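Local coordinates for protein alanine racemase (Enterococcus faecalis, PDB 3E5P) that belongs to the alanine racemase family, whose chains join an N-terminal TIM-type barrel to a C-terminal domain built largely of beta strands, at residues V256-A261 against E274-I279; V299-K304 against V327-T332. The protein carries 1 engineered substitution. One frame throughout, in Å; residues are numbered along the deposited sequence.

Both contacts pair antiparallel strands of the C-terminal domain, and their centres lie about 18 Å apart, both to one side of the middle of the chain. Contact 1 joins strand 256-259 to strand 277-282 in a three-stranded antiparallel sheet, about 40 Å from the chain's centre. Contact 2, about 28 Å from it, joins strands 298-301 and 330-332 in a six-stranded mixed sheet. The second segment of contact 1 ends ahead of the first segment of contact 2, and strand 277-282 leads into strand 298-301. They also touch directly: V327 CG1 packs 3.5 Å from V256 N. Contact 1 borders the second subunit, whereas no other chain of the assembly reaches contact 2.

Contact 1. Residues V256-A261 against E274-I279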
loop_
_atom_site.group_PDB
_atom_site.type_symbol
_atom_site.label_atom_id
_atom_site.label_comp_id
_atom_site.label_asym_id
_atom_site.label_seq_id
_atom_site.Cartn_x
_atom_site.Cartn_y
_atom_site.Cartn_z
ATOM N N VAL C 256 23.654 -6.270 12.608
ATOM C CA VAL C 256 24.090 -5.231 13.528
ATOM C C VAL C 256 25.561 -4.998 13.287
ATOM O O VAL C 256 26.343 -5.945 13.250
ATOM C CB VAL C 256 23.904 -5.646 14.994
ATOM C CG1 VAL C 256 24.259 -4.489 15.905
ATOM C CG2 VAL C 256 22.472 -6.083 15.235
ATOM N N LYS C 257 25.939 -3.741 13.121
ATOM C CA LYS C 257 27.328 -3.403 12.870
ATOM C C LYS C 257 27.684 -2.043 13.445
ATOM O O LYS C 257 26.826 -1.165 13.580
ATOM C CB LYS C 257 27.615 -3.424 11.359
ATOM C CG LYS C 257 27.851 -2.053 10.703
ATOM C CD LYS C 257 26.569 -1.229 10.582
ATOM C CE LYS C 257 25.728 -1.631 9.373
ATOM N NZ LYS C 257 26.260 -1.071 8.100
ATOM N N ARG C 258 28.953 -1.874 13.788
ATOM C CA ARG C 258 29.413 -0.614 14.327
ATOM C C ARG C 258 30.092 0.166 13.213
ATOM O O ARG C 258 30.847 -0.389 12.424
ATOM C CB ARG C 258 30.387 -0.838 15.484
ATOM C CG ARG C 258 30.874 0.463 16.094
ATOM C CD ARG C 258 31.679 0.256 17.368
ATOM N NE ARG C 258 32.890 -0.533 17.144
ATOM C CZ ARG C 258 33.945 -0.524 17.953
ATOM N NH1 ARG C 258 33.942 0.240 19.039
ATOM N NH2 ARG C 258 34.999 -1.278 17.674
ATOM N N LEU C 259 29.803 1.458 13.157
ATOM C CA LEU C 259 30.365 2.337 12.149
ATOM C C LEU C 259 31.181 3.444 12.804
ATOM O O LEU C 259 30.863 3.894 13.907
ATOM C CB LEU C 259 29.238 2.946 11.304
ATOM C CG LEU C 259 28.624 2.029 10.244
ATOM C CD1 LEU C 259 27.337 2.618 9.712
ATOM C CD2 LEU C 259 29.630 1.832 9.123
ATOM N N ALA C 260 32.237 3.873 12.119
ATOM C CA ALA C 260 33.105 4.934 12.610
ATOM C C ALA C 260 32.411 6.274 12.413
ATOM O O ALA C 260 31.500 6.392 11.597
ATOM C CB ALA C 260 34.426 4.920 11.850
ATOM N N ALA C 261 32.832 7.282 13.162
ATOM C CA ALA C 261 32.232 8.597 13.016
ATOM C C ALA C 261 32.535 9.071 11.595
ATOM O O ALA C 261 33.537 8.663 11.006
ATOM C CB ALA C 261 32.822 9.559 14.035
ATOM N N GLU C 274 27.957 10.587 13.814
ATOM C CA GLU C 274 28.549 11.667 14.585
ATOM C C GLU C 274 29.676 11.099 15.456
ATOM O O GLU C 274 30.538 11.834 15.938
ATOM C CB GLU C 274 27.473 12.315 15.462
ATOM C CG GLU C 274 27.828 13.708 15.971
ATOM C CD GLU C 274 27.743 14.770 14.890
ATOM O OE1 GLU C 274 28.357 15.845 15.063
ATOM O OE2 GLU C 274 27.053 14.530 13.875
ATOM N N ALA C 275 29.663 9.783 15.643
ATOM C CA ALA C 275 30.668 9.088 16.444
ATOM C C ALA C 275 30.436 7.591 16.356
ATOM O O ALA C 275 29.594 7.130 15.590
ATOM C CB ALA C 275 30.580 9.526 17.897
ATOM N N GLU C 276 31.191 6.832 17.142
ATOM C CA GLU C 276 31.037 5.388 17.164
ATOM C C GLU C 276 29.549 5.124 17.329
ATOM O O GLU C 276 28.942 5.555 18.313
ATOM C CB GLU C 276 31.810 4.791 18.345
ATOM C CG GLU C 276 33.330 4.833 18.199
ATOM C CD GLU C 276 33.836 3.970 17.048
ATOM O OE1 GLU C 276 35.066 3.865 16.870
ATOM O OE2 GLU C 276 33.002 3.397 16.317
ATOM N N GLU C 277 28.956 4.439 16.360
ATOM C CA GLU C 277 27.529 4.144 16.413
ATOM C C GLU C 277 27.227 2.707 16.047
ATOM O O GLU C 277 27.903 2.112 15.209
ATOM C CB GLU C 277 26.752 5.067 15.470
ATOM C CG GLU C 277 26.309 6.380 16.085
ATOM C CD GLU C 277 25.565 7.262 15.092
ATOM O OE1 GLU C 277 24.649 6.751 14.408
ATOM O OE2 GLU C 277 25.892 8.468 14.998
ATOM N N TRP C 278 26.206 2.150 16.689
ATOM C CA TRP C 278 25.794 0.782 16.412
ATOM C C TRP C 278 24.562 0.830 15.522
ATOM O O TRP C 278 23.487 1.265 15.949
ATOM C CB TRP C 278 25.475 0.036 17.707
ATOM C CG TRP C 278 26.681 -0.218 18.557
ATOM C CD1 TRP C 278 27.241 0.629 19.469
ATOM C CD2 TRP C 278 27.502 -1.389 18.543
ATOM N NE1 TRP C 278 28.361 0.060 20.022
ATOM C CE2 TRP C 278 28.544 -1.180 19.471
ATOM C CE3 TRP C 278 27.458 -2.596 17.835
ATOM C CZ2 TRP C 278 29.535 -2.131 19.709
ATOM C CZ3 TRP C 278 28.444 -3.541 18.072
ATOM C CH2 TRP C 278 29.469 -3.302 19.001
ATOM N N ILE C 279 24.716 0.384 14.283
ATOM C CA ILE C 279 23.604 0.413 13.352
ATOM C C ILE C 279 22.996 -0.957 13.068
ATOM O O ILE C 279 23.696 -1.892 12.659
ATOM C CB ILE C 279 24.041 1.063 12.043
ATOM C CG1 ILE C 279 24.814 2.350 12.352
ATOM C CG2 ILE C 279 22.842 1.367 11.184
ATOM C CD1 ILE C 279 24.080 3.336 13.239
#
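R258 lies across W278, its CB over one face of the indole, within an antiparallel strand pair of a three-stranded sheet. The CB sits 4.1 Å from the centroid of the W278 six-membered ring and 8° off its normal, a CH-pi contact. With CG anti to the backbone N (chi1 -179°), the R258 chain runs along the indole, bringing its CD 4.0 Å from W278 CZ2. On the side of R258 facing away from the indole, E276 OE2 comes 4.0 Å from R258 NE, well out of the guanidinium plane; no N-H points at it, and any attraction is probably one of charge alone. V256 CG1 meets the indole at its edge.

On the face carrying K257, L259 and I279, L259 CD1 and I279 CG1 touch at 3.7 Å, the side chains crossing at about a right angle. K257 CD rests 3.7 Å from I279 CB, while its NZ bonds to G138 O of the second subunit. Four backbone hydrogen bonds fix the register, two between K257 and I279, two between L259 and E277. E277 turns its carboxylate away from the pair: OE1 bonds to Y271 OH, and OE2 receives E274 N at 3.2 Å on its anti side.

Contact 2. Residues V299-K304 against V327-T332; sequences VLVNGK and VGPVVT. Engineered in segment 327-332: P329 (natural residue Ser).
V299 meets V331 methyl to methyl at the start of an antiparallel strand pairing, V299 CG2 lying 3.7 Å from V331 CG1. V331 reaches this point because CG1 is anti to its backbone N (chi1 -173°), a position that also lays the methyl beside the carbonyl oxygen of L300. The CB of V299 rests against the backbone, 3.7 Å from T332 O.

L300 carries the backbone pairing. It forms a hydrogen-bonded antiparallel pair with T332: L300 N donates to T332 O at 2.9 Å, and T332 N returns a bond to L300 O at 2.7 Å. The second bond is bent, with 149° at the hydrogen. V331 CA also comes within 3.2 Å of L300 O as a CA-H...O contact, so that oxygen is approached by two neighbouring residues of the partner strand. The side chains of the pair lie on one face, L300 CB against T332 CB at 3.8 Å, with L300 CD1 reaching the T332 methyl CG2.

At V301 the side-chain contact is slight: V301 CG2 is 4.4 Å from P329 CB, a proline introduced by engineering. From V301 to K304 the chain folds into the type I' turn of a beta hairpin, closed by backbone bonds in both directions between those two residues. N302 and G303 both have positive phi there, and G303 N bonds to D337. The N302 amide swings back toward P329, its ND2 4.2 Å from P329 CB.

Beyond the turn, K304 begins strand 304-307, which flanks strand 298-301 on the side away from strand 330-332. On its other side strand 330-332 is joined to strand 247-252 by backbone bonds of V331 with S251, so it lies inside the sheet.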
loop_
_atom_site.group_PDB
_atom_site.type_symbol
_atom_site.label_atom_id
_atom_site.label_comp_id
_atom_site.label_asym_id
_atom_site.label_seq_id
_atom_site.Cartn_x
_atom_site.Cartn_y
_atom_site.Cartn_z
ATOM N N VAL C 299 11.617 3.399 16.779
ATOM C CA VAL C 299 10.948 2.130 17.011
ATOM C C VAL C 299 11.523 1.536 18.283
ATOM O O VAL C 299 12.469 2.082 18.856
ATOM C CB VAL C 299 11.133 1.149 15.824
ATOM C CG1 VAL C 299 10.413 1.692 14.596
ATOM C CG2 VAL C 299 12.615 0.950 15.526
ATOM N N LEU C 300 10.956 0.421 18.726
ATOM C CA LEU C 300 11.392 -0.197 19.966
ATOM C C LEU C 300 12.174 -1.496 19.846
ATOM O O LEU C 300 11.885 -2.344 18.989
ATOM C CB LEU C 300 10.179 -0.437 20.856
ATOM C CG LEU C 300 9.181 0.716 20.899
ATOM C CD1 LEU C 300 7.959 0.311 21.723
ATOM C CD2 LEU C 300 9.864 1.939 21.479
ATOM N N VAL C 301 13.169 -1.618 20.730
ATOM C CA VAL C 301 14.040 -2.789 20.856
ATOM C C VAL C 301 14.430 -2.866 22.333
ATOM O O VAL C 301 14.885 -1.878 22.909
ATOM C CB VAL C 301 15.320 -2.669 19.996
ATOM C CG1 VAL C 301 16.079 -1.433 20.379
ATOM C CG2 VAL C 301 16.199 -3.884 20.201
ATOM N N ASN C 302 14.225 -4.032 22.940
ATOM C CA ASN C 302 14.519 -4.250 24.353
ATOM C C ASN C 302 14.004 -3.113 25.234
ATOM O O ASN C 302 14.670 -2.676 26.169
ATOM C CB ASN C 302 16.021 -4.457 24.572
ATOM C CG ASN C 302 16.524 -5.753 23.957
ATOM O OD1 ASN C 302 15.861 -6.793 24.041
ATOM N ND2 ASN C 302 17.703 -5.702 23.339
ATOM N N GLY C 303 12.807 -2.638 24.914
ATOM C CA GLY C 303 12.186 -1.581 25.690
ATOM C C GLY C 303 12.757 -0.189 25.534
ATOM O O GLY C 303 12.397 0.701 26.298
ATOM N N LYS C 304 13.636 0.015 24.558
ATOM C CA LYS C 304 14.223 1.336 24.353
ATOM C C LYS C 304 14.013 1.885 22.938
ATOM O O LYS C 304 14.030 1.140 21.959
ATOM C CB LYS C 304 15.718 1.301 24.675
ATOM C CG LYS C 304 16.037 0.950 26.124
ATOM C CD LYS C 304 17.504 1.246 26.455
ATOM C CE LYS C 304 17.787 2.755 26.490
ATOM N NZ LYS C 304 19.239 3.079 26.664
ATOM N N VAL C 327 22.019 -9.748 16.656
ATOM C CA VAL C 327 20.913 -9.672 15.714
ATOM C C VAL C 327 19.912 -10.647 16.298
ATOM O O VAL C 327 20.305 -11.566 17.009
ATOM C CB VAL C 327 21.317 -10.152 14.304
ATOM C CG1 VAL C 327 22.450 -9.305 13.774
ATOM C CG2 VAL C 327 21.727 -11.614 14.346
ATOM N N GLY C 328 18.626 -10.442 16.034
ATOM C CA GLY C 328 17.632 -11.365 16.553
ATOM C C GLY C 328 16.612 -10.764 17.495
ATOM O O GLY C 328 15.452 -11.192 17.502
ATOM N N PRO C 329 17.010 -9.796 18.334
ATOM C CA PRO C 329 16.001 -9.231 19.228
ATOM C C PRO C 329 14.868 -8.605 18.414
ATOM O O PRO C 329 15.105 -7.971 17.381
ATOM C CB PRO C 329 16.801 -8.218 20.055
ATOM C CG PRO C 329 17.974 -7.889 19.193
ATOM C CD PRO C 329 18.337 -9.219 18.600
ATOM N N VAL C 330 13.637 -8.806 18.878
ATOM C CA VAL C 330 12.454 -8.282 18.200
ATOM C C VAL C 330 12.350 -6.760 18.210
ATOM O O VAL C 330 12.571 -6.105 19.234
ATOM C CB VAL C 330 11.162 -8.879 18.803
ATOM C CG1 VAL C 330 11.259 -8.914 20.301
ATOM C CG2 VAL C 330 9.952 -8.043 18.389
ATOM N N VAL C 331 12.003 -6.209 17.051
ATOM C CA VAL C 331 11.853 -4.774 16.892
ATOM C C VAL C 331 10.373 -4.432 16.824
ATOM O O VAL C 331 9.677 -4.878 15.915
ATOM C CB VAL C 331 12.533 -4.283 15.598
ATOM C CG1 VAL C 331 12.514 -2.760 15.550
ATOM C CG2 VAL C 331 13.969 -4.822 15.520
ATOM N N THR C 332 9.893 -3.646 17.786
ATOM C CA THR C 332 8.486 -3.257 17.810
ATOM C C THR C 332 8.269 -1.934 17.091
ATOM O O THR C 332 8.631 -0.870 17.597
ATOM C CB THR C 332 7.947 -3.119 19.262
ATOM O OG1 THR C 332 7.973 -4.395 19.901
ATOM C CG2 THR C 332 6.508 -2.605 19.268
#